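Local coordinates for erythrocyte binding antigen 140 (Plasmodium falciparum, PDB 4GF2), which probably binds a receptor on the host red-cell surface during invasion by the malaria parasite, here seen as its region with two Duffy-binding-like domains, at residues Ile529-Lys532 with Lys533-Tyr536; Lys484-Gly487 with Asp488-Glu492; Asp580-Ile583 with Phe584-Ala587. The protein carries 3 engineered substitutions. All blocks are in the same frame, centred on the assembly; numbering follows the deposited sequence.

The three contacts lie close together toward one end of an elongated, mainly helical chain, in the part that holds the second Duffy-binding-like (DBL) domain. Along the chain contact 2 comes first, on helix 478-508. Contact 1 follows on the next helix, 518-548. Contact 3 comes last, in the loop between helices 563-570 and 592-595. The centres of contacts 1 and 2 are about 12 Å apart, those of contacts 1 and 3 about 11 Å apart, and those of contacts 2 and 3 about 16 Å apart. Each contact touches both others. Two consecutive helices therefore pack side by side, and the later loop folds back to lay an aromatic side chain against both.

Contact 1: residues Ile529-Lys532 with Lys533-Tyr536; sequences IDLK and KSEY
The Glu535 carboxylate is met at both oxygens by the preceding turn. Lys532 NZ reaches the syn lone pair of Glu535 OE1 at 2.9 Å, a salt bridge. Glu535 OE2 packs against Leu531, 3.7 Å from its CG. Trp486 NE1 also donates to OE1, so two donors hold this oxygen of a buried residue and probably favour the charged acid. The other flat group, the Tyr536 ring, extends outward from the preceding turn and meets the Phe584 ring with planes at about 50°. Lys532 reaches the acid by folding: its chain bends at chi2 and chi3, which carries CE to 3.3 Å from Glu535 OE1. Both segments lie on helix 518-548 of the second DBL domain. The i to i+4 ladder runs through Lys533 N to Ile529 O, Ser534 N to Asp530 O, Glu535 N to Leu531 O and Tyr536 N to Lys532 O. Leu531 O takes a second bond. Ser534 OG donates to Leu531 O at 2.7 Å, from the same face of the carbonyl plane as Glu535 N. A chi1 of 55° turns this hydroxyl back toward the helix. Ser534 OG is also hydrogen-bonded to a glycerol, probably from the crystallisation liquor.

Contact 2: residues Lys484-Gly487 with Asp488-Glu492; sequences KEWG and DDFCE
Helix 478-508 of the second DBL domain carries this contact, in which side chains one turn apart pair in the i to i+4 pattern. Trp486 and Phe490 lie side by side and point the same way. Their planes are nearly parallel, 6° apart, but slid so far that the rings barely overlap. What joins them over a face is a CH-pi contact: Phe490 CB stands over the Trp486 six-membered ring, 4.0 Å from its centroid. Trp486 CH2 in turn lies over one face of Phe490, 3.9 Å from its CG. Gly487 O sits at the edge of the Phe490 ring and accepts from Cys491 N at 2.9 Å. A water donates to Trp486 O; its approach to Asp489 OD2 is too short to be trusted. Lys484 bends at its last torsion and makes a weak salt bridge from NZ to Asp488 OD2 at 3.3 Å. The other oxygen, Asp488 OD1, accepts from Glu573 N. Cys491 is disulfide-bonded to Cys574, which ties the helix covalently to the segment after helix 563-570. Trp486 meets Trp326 edge-to-face and packs with Phe490 on helix 518-548, while Lys484 touches Tyr566 and Lys570 of helix 563-570.

Contact 3: residues Asp580-Ile583 with Phe584-Ala587; sequences DDKI and FNEA. Engineered in segment 584-587: Ala587 (natural residue Ser).
Two side-chain torsions bring Ile583 and Phe584 together. Ile583 has CG1 opposite its backbone N (chi1 -168°), which puts the CG2 methyl between N and the carbonyl carbon. Phe584 has CG opposite its carbonyl carbon; with chi1 -67° the ring lies alongside Ile583, the two pointing the same way. The methyl then lies over one ring face in a CH-pi contact, with Ile583 CG2 3.8 Å from the centroid of the Phe584 ring. It sits off centre, toward one side: Ile583 CG2 is 3.3 Å from Phe584 CD2 and 3.6 Å from Phe584 CE2. The backbone here makes a type I beta turn from Lys582 to Asn585. Asn585 N donates to Lys582 O at 2.8 Å and closes the turn. This donor stands above the carbonyl plane, 59° out of it. The Asn585 side chain folds back beside Lys582, whose extended chain runs outward at the surface. The turn belongs to the loop between helices 563-570 and 592-595. It delivers Phe584 to Phe490 of helix 478-508 and to Ile529 and Lys533 of helix 518-548. Ile583 packs on Val577. Further on, the engineered Ala587 touches Glu592 and Cys595 of the last helix. The chemistry is thus mixed: a backbone hydrogen bond fixes the bend, and apolar contacts place Ile583 over one face of the Phe584 ring, while Phe584 packs against the two helices.

Contact 1: residues Ile529-Lys532 with Lys533-Tyr536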
loop_
_atom_site.group_PDB
_atom_site.type_symbol
_atom_site.label_atom_id
_atom_site.label_comp_id
_atom_site.label_asym_id
_atom_site.label_seq_id
_atom_site.Cartn_x
_atom_site.Cartn_y
_atom_site.Cartn_z
ATOM N N ILE A 529 6.844 -2.740 -48.600
ATOM C CA ILE A 529 7.301 -1.367 -48.775
ATOM C C ILE A 529 6.141 -0.405 -49.018
ATOM O O ILE A 529 6.187 0.750 -48.593
ATOM C CB ILE A 529 8.312 -1.258 -49.935
ATOM C CG1 ILE A 529 9.083 0.061 -49.848
ATOM C CG2 ILE A 529 7.607 -1.394 -51.283
ATOM C CD1 ILE A 529 9.935 0.191 -48.600
ATOM N N ASP A 530 5.103 -0.877 -49.699
ATOM C CA ASP A 530 3.927 -0.049 -49.942
ATOM C C ASP A 530 3.179 0.183 -48.633
ATOM O O ASP A 530 2.679 1.279 -48.378
ATOM C CB ASP A 530 3.005 -0.695 -50.979
ATOM C CG ASP A 530 3.609 -0.703 -52.374
ATOM O OD1 ASP A 530 4.575 0.054 -52.615
ATOM O OD2 ASP A 530 3.114 -1.461 -53.235
ATOM N N LEU A 531 3.114 -0.850 -47.800
ATOM C CA LEU A 531 2.451 -0.738 -46.511
ATOM C C LEU A 531 3.175 0.275 -45.635
ATOM O O LEU A 531 2.545 1.099 -44.972
ATOM C CB LEU A 531 2.401 -2.098 -45.810
ATOM C CG LEU A 531 1.859 -2.081 -44.378
ATOM C CD1 LEU A 531 0.423 -1.579 -44.341
ATOM C CD2 LEU A 531 1.964 -3.462 -43.744
ATOM N N LYS A 532 4.503 0.217 -45.637
ATOM C CA LYS A 532 5.298 1.117 -44.816
ATOM C C LYS A 532 5.206 2.536 -45.361
ATOM O O LYS A 532 5.270 3.506 -44.607
ATOM C CB LYS A 532 6.761 0.663 -44.765
ATOM C CG LYS A 532 6.966 -0.777 -44.293
ATOM C CD LYS A 532 6.385 -1.038 -42.908
ATOM C CE LYS A 532 7.188 -0.358 -41.811
ATOM N NZ LYS A 532 6.637 -0.662 -40.459
ATOM N N LYS A 533 5.048 2.651 -46.676
ATOM C CA LYS A 533 4.926 3.952 -47.319
ATOM C C LYS A 533 3.680 4.684 -46.836
ATOM O O LYS A 533 3.727 5.882 -46.560
ATOM C CB LYS A 533 4.879 3.798 -48.840
ATOM C CG LYS A 533 4.728 5.115 -49.583
ATOM C CD LYS A 533 4.655 4.906 -51.087
ATOM C CE LYS A 533 4.364 6.209 -51.819
ATOM N NZ LYS A 533 5.429 7.232 -51.617
ATOM N N SER A 534 2.564 3.970 -46.735
ATOM C CA SER A 534 1.334 4.580 -46.242
ATOM C C SER A 534 1.474 4.980 -44.774
ATOM O O SER A 534 1.015 6.050 -44.374
ATOM C CB SER A 534 0.131 3.652 -46.447
ATOM O OG SER A 534 0.334 2.377 -45.867
ATOM N N GLU A 535 2.124 4.132 -43.983
ATOM C CA GLU A 535 2.341 4.423 -42.571
ATOM C C GLU A 535 3.167 5.694 -42.444
ATOM O O GLU A 535 2.864 6.576 -41.638
ATOM C CB GLU A 535 3.072 3.270 -41.890
ATOM C CG GLU A 535 2.284 1.978 -41.834
ATOM C CD GLU A 535 3.113 0.824 -41.303
ATOM O OE1 GLU A 535 4.308 1.037 -41.013
ATOM O OE2 GLU A 535 2.571 -0.294 -41.173
ATOM N N TYR A 536 4.216 5.771 -43.255
ATOM C CA TYR A 536 5.093 6.930 -43.289
ATOM C C TYR A 536 4.313 8.195 -43.620
ATOM O O TYR A 536 4.448 9.212 -42.945
ATOM C CB TYR A 536 6.194 6.709 -44.326
ATOM C CG TYR A 536 7.041 7.927 -44.605
ATOM C CD1 TYR A 536 8.160 8.213 -43.833
ATOM C CD2 TYR A 536 6.730 8.788 -45.647
ATOM C CE1 TYR A 536 8.941 9.325 -44.090
ATOM C CE2 TYR A 536 7.505 9.901 -45.910
ATOM C CZ TYR A 536 8.609 10.163 -45.129
ATOM O OH TYR A 536 9.382 11.272 -45.387
#

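Contact 2: residues Lys484-Gly487 with Asp488-Glu492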
loop_
_atom_site.group_PDB
_atom_site.type_symbol
_atom_site.label_atom_id
_atom_site.label_comp_id
_atom_site.label_asym_id
_atom_site.label_seq_id
_atom_site.Cartn_x
_atom_site.Cartn_y
_atom_site.Cartn_z
ATOM N N LYS A 484 9.769 8.224 -34.161
ATOM C CA LYS A 484 11.168 7.815 -34.188
ATOM C C LYS A 484 11.299 6.300 -34.043
ATOM O O LYS A 484 12.116 5.675 -34.719
ATOM C CB LYS A 484 11.959 8.518 -33.081
ATOM C CG LYS A 484 12.902 7.596 -32.329
ATOM C CD LYS A 484 13.834 8.365 -31.406
ATOM C CE LYS A 484 14.254 7.516 -30.217
ATOM N NZ LYS A 484 14.796 6.190 -30.623
ATOM N N GLU A 485 10.498 5.714 -33.157
ATOM C CA GLU A 485 10.505 4.269 -32.962
ATOM C C GLU A 485 10.172 3.576 -34.279
ATOM O O GLU A 485 10.742 2.537 -34.612
ATOM C CB GLU A 485 9.496 3.863 -31.880
ATOM C CG GLU A 485 9.560 2.390 -31.474
ATOM C CD GLU A 485 8.516 2.015 -30.428
ATOM O OE1 GLU A 485 7.824 2.920 -29.913
ATOM O OE2 GLU A 485 8.389 0.809 -30.116
ATOM N N TRP A 486 9.242 4.163 -35.026
ATOM C CA TRP A 486 8.845 3.622 -36.317
ATOM C C TRP A 486 10.008 3.701 -37.300
ATOM O O TRP A 486 10.273 2.753 -38.038
ATOM C CB TRP A 486 7.638 4.386 -36.862
ATOM C CG TRP A 486 7.225 3.955 -38.231
ATOM C CD1 TRP A 486 6.236 3.075 -38.548
ATOM C CD2 TRP A 486 7.792 4.388 -39.473
ATOM N NE1 TRP A 486 6.149 2.932 -39.912
ATOM C CE2 TRP A 486 7.095 3.728 -40.503
ATOM C CE3 TRP A 486 8.822 5.268 -39.816
ATOM C CZ2 TRP A 486 7.396 3.916 -41.847
ATOM C CZ3 TRP A 486 9.119 5.455 -41.153
ATOM C CH2 TRP A 486 8.409 4.783 -42.151
ATOM N N GLY A 487 10.700 4.836 -37.298
ATOM C CA GLY A 487 11.856 5.028 -38.153
ATOM C C GLY A 487 12.894 3.939 -37.953
ATOM O O GLY A 487 13.261 3.241 -38.902
ATOM N N ASP A 488 13.364 3.789 -36.718
ATOM C CA ASP A 488 14.361 2.773 -36.402
ATOM C C ASP A 488 13.882 1.387 -36.816
ATOM O O ASP A 488 14.662 0.574 -37.311
ATOM C CB ASP A 488 14.684 2.777 -34.908
ATOM C CG ASP A 488 15.500 3.982 -34.491
ATOM O OD1 ASP A 488 16.195 4.556 -35.354
ATOM O OD2 ASP A 488 15.451 4.349 -33.299
ATOM N N ASP A 489 12.596 1.123 -36.607
ATOM C CA ASP A 489 12.018 -0.167 -36.951
ATOM C C ASP A 489 12.025 -0.359 -38.460
ATOM O O ASP A 489 12.336 -1.439 -38.955
ATOM C CB ASP A 489 10.590 -0.272 -36.413
ATOM C CG ASP A 489 9.927 -1.587 -36.770
ATOM O OD1 ASP A 489 10.348 -2.628 -36.229
ATOM O OD2 ASP A 489 8.980 -1.582 -37.584
ATOM N N PHE A 490 11.688 0.699 -39.188
ATOM C CA PHE A 490 11.631 0.643 -40.643
ATOM C C PHE A 490 13.014 0.421 -41.237
ATOM O O PHE A 490 13.238 -0.539 -41.974
ATOM C CB PHE A 490 11.025 1.931 -41.203
ATOM C CG PHE A 490 11.216 2.096 -42.686
ATOM C CD1 PHE A 490 10.512 1.310 -43.581
ATOM C CD2 PHE A 490 12.099 3.042 -43.183
ATOM C CE1 PHE A 490 10.686 1.459 -44.945
ATOM C CE2 PHE A 490 12.276 3.196 -44.547
ATOM C CZ PHE A 490 11.568 2.404 -45.429
ATOM N N CYS A 491 13.940 1.316 -40.913
ATOM C CA CYS A 491 15.304 1.222 -41.415
ATOM C C CYS A 491 15.908 -0.146 -41.113
ATOM O O CYS A 491 16.555 -0.746 -41.969
ATOM C CB CYS A 491 16.170 2.327 -40.809
ATOM S SG CYS A 491 15.661 3.995 -41.288
ATOM N N GLU A 492 15.689 -0.636 -39.897
ATOM C CA GLU A 492 16.225 -1.929 -39.490
ATOM C C GLU A 492 15.709 -3.036 -40.401
ATOM O O GLU A 492 16.491 -3.754 -41.021
ATOM C CB GLU A 492 15.853 -2.238 -38.038
ATOM C CG GLU A 492 16.344 -3.594 -37.547
ATOM C CD GLU A 492 15.957 -3.875 -36.105
ATOM O OE1 GLU A 492 15.214 -3.063 -35.513
ATOM O OE2 GLU A 492 16.397 -4.912 -35.563
HETATM O O HOH W 1 8.493 0.423 -38.835
#

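Contact 3: residues Asp580-Ile583 with Phe584-Ala587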
loop_
_atom_site.group_PDB
_atom_site.type_symbol
_atom_site.label_atom_id
_atom_site.label_comp_id
_atom_site.label_asym_id
_atom_site.label_seq_id
_atom_site.Cartn_x
_atom_site.Cartn_y
_atom_site.Cartn_z
ATOM N N ASP A 580 14.838 9.439 -49.870
ATOM C CA ASP A 580 14.649 9.889 -51.240
ATOM C C ASP A 580 13.244 9.516 -51.686
ATOM O O ASP A 580 12.410 9.122 -50.869
ATOM C CB ASP A 580 15.672 9.219 -52.157
ATOM C CG ASP A 580 17.083 9.293 -51.612
ATOM O OD1 ASP A 580 17.357 10.188 -50.785
ATOM O OD2 ASP A 580 17.918 8.453 -52.009
ATOM N N ASP A 581 12.981 9.641 -52.982
ATOM C CA ASP A 581 11.736 9.139 -53.546
ATOM C C ASP A 581 11.959 7.712 -54.038
ATOM O O ASP A 581 11.021 7.028 -54.448
ATOM C CB ASP A 581 11.254 10.030 -54.689
ATOM C CG ASP A 581 9.742 10.046 -54.813
ATOM O OD1 ASP A 581 9.192 9.211 -55.564
ATOM O OD2 ASP A 581 9.099 10.890 -54.153
ATOM N N LYS A 582 13.212 7.272 -53.990
ATOM C CA LYS A 582 13.564 5.901 -54.334
ATOM C C LYS A 582 13.404 4.976 -53.132
ATOM O O LYS A 582 13.206 3.773 -53.291
ATOM C CB LYS A 582 15.010 5.834 -54.835
ATOM C CG LYS A 582 15.282 6.642 -56.096
ATOM C CD LYS A 582 16.749 6.557 -56.494
ATOM C CE LYS A 582 17.016 7.284 -57.801
ATOM N NZ LYS A 582 18.452 7.219 -58.195
ATOM N N ILE A 583 13.488 5.542 -51.932
ATOM C CA ILE A 583 13.489 4.750 -50.707
ATOM C C ILE A 583 12.285 3.815 -50.620
ATOM O O ILE A 583 12.404 2.677 -50.161
ATOM C CB ILE A 583 13.513 5.652 -49.454
ATOM C CG1 ILE A 583 13.813 4.826 -48.202
ATOM C CG2 ILE A 583 12.193 6.386 -49.299
ATOM C CD1 ILE A 583 15.213 4.258 -48.165
ATOM N N PHE A 584 11.128 4.293 -51.065
ATOM C CA PHE A 584 9.905 3.499 -51.001
ATOM C C PHE A 584 9.600 2.814 -52.328
ATOM O O PHE A 584 8.481 2.354 -52.550
ATOM C CB PHE A 584 8.717 4.369 -50.579
ATOM C CG PHE A 584 8.808 4.869 -49.168
ATOM C CD1 PHE A 584 8.781 3.982 -48.102
ATOM C CD2 PHE A 584 8.916 6.223 -48.903
ATOM C CE1 PHE A 584 8.866 4.438 -46.800
ATOM C CE2 PHE A 584 8.999 6.684 -47.602
ATOM C CZ PHE A 584 8.974 5.791 -46.551
ATOM N N ASN A 585 10.595 2.745 -53.208
ATOM C CA ASN A 585 10.436 2.033 -54.467
ATOM C C ASN A 585 9.960 0.611 -54.224
ATOM O O ASN A 585 10.319 -0.014 -53.226
ATOM C CB ASN A 585 11.750 2.000 -55.249
ATOM C CG ASN A 585 12.040 3.306 -55.958
ATOM O OD1 ASN A 585 11.152 4.140 -56.140
ATOM N ND2 ASN A 585 13.290 3.485 -56.374
ATOM N N GLU A 586 9.156 0.101 -55.149
ATOM C CA GLU A 586 8.639 -1.256 -55.044
ATOM C C GLU A 586 9.777 -2.277 -54.997
ATOM O O GLU A 586 9.555 -3.458 -54.732
ATOM C CB GLU A 586 7.687 -1.537 -56.206
ATOM C CG GLU A 586 6.309 -0.913 -56.014
ATOM C CD GLU A 586 5.488 -0.882 -57.289
ATOM O OE1 GLU A 586 6.042 -1.203 -58.362
ATOM O OE2 GLU A 586 4.291 -0.532 -57.215
ATOM N N ALA A 587 10.996 -1.810 -55.250
ATOM C CA ALA A 587 12.190 -2.631 -55.083
ATOM C C ALA A 587 13.397 -1.723 -54.862
ATOM O O ALA A 587 13.463 -0.634 -55.431
ATOM C CB ALA A 587 12.402 -3.510 -56.305
#